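Side-chain contacts in type III effector Xcv3220-like C-terminal domain-containing protein (Xanthomonas campestris pv. vesicatoria, PDB 4FC9), which is a type III effector (XopL) secreted into plant host cells, where it probably acts as an E3 ubiquitin ligase: residues A[38-43]-A[182-187]; A[98-103]-A[162-167]. All coordinates share one frame; numbering follows the deposited sequence. Where two conformers were deposited one is given.

Contact 1: residues A[38-43]-A[182-187]; sequences EDTAQA and LAVHIP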
loop_
_atom_site.group_PDB
_atom_site.type_symbol
_atom_site.label_atom_id
_atom_site.label_comp_id
_atom_site.label_asym_id
_atom_site.label_seq_id
_atom_site.Cartn_x
_atom_site.Cartn_y
_atom_site.Cartn_z
ATOM N N GLU A 38 -2.582 10.775 3.331
ATOM C CA GLU A 38 -2.370 11.018 1.914
ATOM C C GLU A 38 -1.144 11.887 1.651
ATOM O O GLU A 38 -0.322 11.559 0.803
ATOM C CB GLU A 38 -3.602 11.667 1.286
ATOM C CG GLU A 38 -4.827 10.767 1.206
ATOM C CD GLU A 38 -4.635 9.573 0.290
ATOM O OE1 GLU A 38 -3.704 9.577 -0.548
ATOM O OE2 GLU A 38 -5.428 8.619 0.408
ATOM N N ASP A 39 -1.024 12.997 2.371
ATOM C CA ASP A 39 0.075 13.927 2.126
ATOM C C ASP A 39 1.413 13.277 2.438
ATOM O O ASP A 39 2.389 13.461 1.709
ATOM C CB ASP A 39 -0.105 15.207 2.937
ATOM C CG ASP A 39 -1.303 16.025 2.480
ATOM O OD1 ASP A 39 -1.751 15.839 1.328
ATOM O OD2 ASP A 39 -1.797 16.855 3.270
ATOM N N THR A 40 1.449 12.502 3.515
ATOM C CA THR A 40 2.655 11.788 3.904
ATOM C C THR A 40 3.017 10.713 2.881
ATOM O O THR A 40 4.171 10.604 2.461
ATOM C CB THR A 40 2.499 11.147 5.298
ATOM O OG1 THR A 40 2.336 12.174 6.283
ATOM C CG2 THR A 40 3.715 10.305 5.650
ATOM N N ALA A 41 2.031 9.917 2.485
ATOM C CA ALA A 41 2.259 8.880 1.488
ATOM C C ALA A 41 2.861 9.491 0.229
ATOM O O ALA A 41 3.814 8.962 -0.332
ATOM C CB ALA A 41 0.963 8.144 1.167
ATOM N N GLN A 42 2.320 10.629 -0.186
ATOM C CA GLN A 42 2.807 11.337 -1.364
ATOM C C GLN A 42 4.253 11.784 -1.188
ATOM O O GLN A 42 5.058 11.661 -2.107
ATOM C CB GLN A 42 1.920 12.547 -1.653
ATOM C CG GLN A 42 2.102 13.159 -3.030
ATOM C CD GLN A 42 1.120 14.297 -3.300
ATOM O OE1 GLN A 42 0.256 14.195 -4.172
ATOM N NE2 GLN A 42 1.254 15.386 -2.553
ATOM N N ALA A 43 4.573 12.307 -0.006
ATOM C CA ALA A 43 5.934 12.731 0.312
ATOM C C ALA A 43 6.910 11.557 0.258
ATOM O O ALA A 43 8.028 11.688 -0.241
ATOM C CB ALA A 43 5.972 13.383 1.683
ATOM N N LEU A 182 4.875 3.267 12.381
ATOM C CA LEU A 182 6.249 3.131 11.947
ATOM C C LEU A 182 6.802 4.508 11.652
ATOM O O LEU A 182 6.102 5.363 11.115
ATOM C CB LEU A 182 6.329 2.249 10.704
ATOM C CG LEU A 182 5.953 0.782 10.904
ATOM C CD1 LEU A 182 5.738 0.127 9.557
ATOM C CD2 LEU A 182 7.036 0.058 11.685
ATOM N N ALA A 183 8.058 4.720 12.018
ATOM C CA ALA A 183 8.710 5.988 11.763
ATOM C C ALA A 183 9.012 6.107 10.282
ATOM O O ALA A 183 9.553 5.194 9.678
ATOM C CB ALA A 183 9.987 6.095 12.574
ATOM N N VAL A 184 8.648 7.234 9.694
ATOM C CA VAL A 184 8.999 7.494 8.314
ATOM C C VAL A 184 9.883 8.727 8.273
ATOM O O VAL A 184 9.797 9.598 9.139
ATOM C CB VAL A 184 7.751 7.661 7.418
ATOM C CG1 VAL A 184 6.703 6.626 7.792
ATOM C CG2 VAL A 184 7.181 9.057 7.529
ATOM N N HIS A 185 10.757 8.787 7.281
ATOM C CA HIS A 185 11.756 9.838 7.244
ATOM C C HIS A 185 11.754 10.574 5.920
ATOM O O HIS A 185 12.202 10.058 4.902
ATOM C CB HIS A 185 13.127 9.262 7.567
ATOM C CG HIS A 185 13.163 8.517 8.863
ATOM N ND1 HIS A 185 13.411 9.135 10.070
ATOM C CD2 HIS A 185 12.956 7.210 9.147
ATOM C CE1 HIS A 185 13.372 8.239 11.038
ATOM N NE2 HIS A 185 13.096 7.062 10.506
ATOM N N ILE A 186 11.220 11.786 5.952
ATOM C CA ILE A 186 11.136 12.625 4.774
ATOM C C ILE A 186 12.295 13.609 4.791
ATOM O O ILE A 186 12.532 14.270 5.803
ATOM C CB ILE A 186 9.803 13.401 4.749
ATOM C CG1 ILE A 186 8.620 12.437 4.900
ATOM C CG2 ILE A 186 9.683 14.237 3.481
ATOM C CD1 ILE A 186 8.590 11.309 3.892
ATOM N N PRO A 187 13.035 13.697 3.673
ATOM C CA PRO A 187 14.124 14.662 3.527
ATOM C C PRO A 187 13.683 16.071 3.897
ATOM O O PRO A 187 12.535 16.452 3.652
ATOM C CB PRO A 187 14.439 14.595 2.034
ATOM C CG PRO A 187 14.099 13.216 1.653
ATOM C CD PRO A 187 12.911 12.831 2.489
#

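Contact 2: residues A[98-103]-A[162-167]; sequences SDMAGP and WKTREL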
loop_
_atom_site.group_PDB
_atom_site.type_symbol
_atom_site.label_atom_id
_atom_site.label_comp_id
_atom_site.label_asym_id
_atom_site.label_seq_id
_atom_site.Cartn_x
_atom_site.Cartn_y
_atom_site.Cartn_z
ATOM N N SER A 98 -9.302 -6.925 2.116
ATOM C CA SER A 98 -10.504 -7.391 1.430
ATOM C C SER A 98 -11.720 -6.588 1.849
ATOM O O SER A 98 -12.604 -6.314 1.035
ATOM C CB SER A 98 -10.760 -8.868 1.717
ATOM O OG SER A 98 -9.913 -9.686 0.938
ATOM N N ASP A 99 -11.766 -6.219 3.126
ATOM C CA ASP A 99 -12.885 -5.448 3.643
ATOM C C ASP A 99 -12.947 -4.079 2.994
ATOM O O ASP A 99 -14.024 -3.579 2.677
ATOM C CB ASP A 99 -12.792 -5.302 5.159
ATOM C CG ASP A 99 -13.031 -6.608 5.881
ATOM O OD1 ASP A 99 -13.425 -7.594 5.218
ATOM O OD2 ASP A 99 -12.829 -6.644 7.114
HETATM N N MSE A 100 -11.779 -3.476 2.800
HETATM C CA MSE A 100 -11.699 -2.159 2.192
HETATM C C MSE A 100 -12.003 -2.241 0.703
HETATM O O MSE A 100 -12.791 -1.456 0.177
HETATM C CB MSE A 100 -10.317 -1.542 2.411
HETATM C CG MSE A 100 -10.366 -0.087 2.857
HETATM SE SE MSE A 100 -8.846 0.961 2.231
HETATM C CE MSE A 100 -7.402 -0.122 2.968
ATOM N N ALA A 101 -11.375 -3.199 0.031
ATOM C CA ALA A 101 -11.555 -3.371 -1.404
ATOM C C ALA A 101 -12.971 -3.835 -1.704
ATOM O O ALA A 101 -13.538 -3.508 -2.749
ATOM C CB ALA A 101 -10.550 -4.364 -1.951
ATOM N N GLY A 102 -13.542 -4.597 -0.779
ATOM C CA GLY A 102 -14.866 -5.155 -0.966
ATOM C C GLY A 102 -14.787 -6.436 -1.764
ATOM O O GLY A 102 -13.694 -6.907 -2.076
ATOM N N PRO A 103 -15.945 -7.012 -2.099
ATOM C CA PRO A 103 -16.001 -8.243 -2.888
ATOM C C PRO A 103 -15.716 -7.956 -4.354
ATOM O O PRO A 103 -15.636 -6.788 -4.741
ATOM C CB PRO A 103 -17.453 -8.685 -2.722
ATOM C CG PRO A 103 -18.198 -7.410 -2.545
ATOM C CD PRO A 103 -17.286 -6.525 -1.740
ATOM N N TRP A 162 2.392 1.208 3.242
ATOM C CA TRP A 162 2.350 2.117 4.373
ATOM C C TRP A 162 1.018 2.847 4.388
ATOM O O TRP A 162 0.360 2.923 5.422
ATOM C CB TRP A 162 3.496 3.121 4.353
ATOM C CG TRP A 162 3.489 3.971 5.588
ATOM C CD1 TRP A 162 4.116 3.705 6.771
ATOM C CD2 TRP A 162 2.787 5.206 5.774
ATOM N NE1 TRP A 162 3.864 4.709 7.676
ATOM C CE2 TRP A 162 3.051 5.642 7.088
ATOM C CE3 TRP A 162 1.971 5.992 4.953
ATOM C CZ2 TRP A 162 2.523 6.829 7.600
ATOM C CZ3 TRP A 162 1.451 7.170 5.462
ATOM C CH2 TRP A 162 1.728 7.577 6.773
ATOM N N LYS A 163 0.620 3.373 3.235
ATOM C CA LYS A 163 -0.676 4.025 3.119
ATOM C C LYS A 163 -1.798 3.056 3.452
ATOM O O LYS A 163 -2.702 3.391 4.209
ATOM C CB LYS A 163 -0.887 4.593 1.721
ATOM C CG LYS A 163 -2.274 5.171 1.527
ATOM C CD LYS A 163 -2.259 6.303 0.529
ATOM C CE LYS A 163 -3.011 5.933 -0.725
ATOM N NZ LYS A 163 -3.054 7.077 -1.680
ATOM N N THR A 164 -1.724 1.852 2.894
ATOM C CA THR A 164 -2.745 0.828 3.112
ATOM C C THR A 164 -2.984 0.545 4.593
ATOM O O THR A 164 -4.124 0.534 5.047
ATOM C CB THR A 164 -2.391 -0.489 2.391
ATOM O OG1 THR A 164 -2.471 -0.293 0.976
ATOM C CG2 THR A 164 -3.356 -1.592 2.790
ATOM N N ARG A 165 -1.911 0.328 5.345
ATOM C CA ARG A 165 -2.037 -0.004 6.759
ATOM C C ARG A 165 -2.513 1.196 7.579
ATOM O O ARG A 165 -3.223 1.037 8.570
ATOM C CB ARG A 165 -0.731 -0.595 7.318
ATOM C CG ARG A 165 0.423 0.382 7.420
ATOM C CD ARG A 165 1.770 -0.323 7.597
ATOM N NE ARG A 165 1.873 -1.127 8.816
ATOM C CZ ARG A 165 2.121 -0.636 10.030
ATOM N NH1 ARG A 165 2.264 0.670 10.211
ATOM N NH2 ARG A 165 2.211 -1.452 11.068
ATOM N N GLU A 166 -2.148 2.400 7.151
ATOM C CA GLU A 166 -2.616 3.599 7.831
ATOM C C GLU A 166 -4.100 3.866 7.549
ATOM O O GLU A 166 -4.817 4.375 8.408
ATOM C CB GLU A 166 -1.749 4.811 7.471
ATOM C CG GLU A 166 -0.297 4.688 7.938
ATOM C CD GLU A 166 -0.173 4.438 9.430
ATOM O OE1 GLU A 166 -0.789 5.199 10.208
ATOM O OE2 GLU A 166 0.531 3.481 9.824
ATOM N N LEU A 167 -4.561 3.513 6.353
ATOM C CA LEU A 167 -5.983 3.630 6.031
ATOM C C LEU A 167 -6.814 2.611 6.819
ATOM O O LEU A 167 -7.923 2.911 7.266
ATOM C CB LEU A 167 -6.225 3.490 4.523
ATOM C CG LEU A 167 -5.737 4.647 3.640
ATOM C CD1 LEU A 167 -5.881 4.306 2.166
ATOM C CD2 LEU A 167 -6.479 5.938 3.958
#

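Contact 1: residues A[38-43]-A[182-187]
Thr-40 turns its two branches to different tasks: OG1 is hydrogen-bonded to the carbonyl O of Arg-36, one turn earlier in its own helix, while the methyl CG2 is presented to Val-184. With chi1, measured to OG1, at -64°, OG1 lies beside the backbone N and CG2 anti to it, and CG2 meets Val-184 CG2 at 4.1 Å. The polar branch is thus satisfied within helix 32-49, and the contact itself is wholly apolar. Val-184 contributes the methyl placed between its backbone N and carbonyl carbon; its other methyl, CG1, is directed to Trp-162. One turn along the helix, Ala-43 CB points at the loop and touches Ile-186 CD1 at 4.0 Å. That CD1 also lies 4.0 Å from Ala-43 C, so the methyl rests on backbone as well as side chain. The bend at chi2 of Ile-186 (-55°) folds CD1 back to this place, and the nearest CA atoms, those of Ala-43 and Ile-186, are 6.9 Å apart. The spacing is consistent with the pairing: residues three apart on a helix share a face, and residues two apart on an extended chain share a side; the side chain of His-185 between them turns off toward Glu-58. Burying 144 Å² in all, this is a near-surface contact of an irregular, extended C-terminal segment laid against a helix of the all-helical XopL C-terminal domain.

Contact 2: residues A[98-103]-A[162-167]
Met-100, a selenomethionine in the last full turn of helix 91-101, and Leu-167 of helix 152-171 form the nearest backbone pair, with 9.0 Å between their CA atoms, a gap bridged mainly by the long side chain of Met-100. Two conformers were deposited for Met-100; the distances that follow hold for the one given, and the other may differ. Its CE methyl does the touching: it sits 3.9 Å from the backbone O of Thr-164 and 4.1 Å from Leu-167 CB. Thr-164 CG2 adds a looser third approach, 4.3 Å from the same CE. Because Thr-164 and Leu-167 are three residues apart, the methyl reaches the surface of one helical turn. The Met-100 and Leu-167 side chains run at about a right angle to each other. Bends at chi2 and chi3 (-56° for the latter) bring CE there. The geometry indicates van der Waals packing, with 114 Å² buried in total. The hydroxyl OG1 of Thr-164 is engaged elsewhere: Ala-131 O is its stronger partner, and its single hydrogen is shared with, or alternates to, Gln-160 O. Around the contact, Met-100 also packs on Gln-128 of helix 112-129 and Leu-167 on Leu-34 of helix 32-49, so helix 152-171 stands between the end of helix 91-101 and helix 32-49, in a domain without strands.

In the fold
From the N terminus, residues 38-43 in helix 32-49 come first, and contact 1 joins them to residues 182-187, closing a loop of 138 intervening residues. Contact 2 opens and closes within that span, linking 98-103 to 162-167 over 58 residues, so the two loops nest and do not cross. Their centres lie about 18 Å apart, yet the helix 152-171 that carries one half of contact 2 also packs against both segments of contact 1. Glu-38 OE1 makes a salt bridge to Lys-163 NZ at 2.8 Å, and Trp-162 CH2 lies 3.6 Å from Thr-40 CG2. Helix 32-49, the C-terminal segment and helix 91-101 are thereby each tied by side chains to helix 152-171.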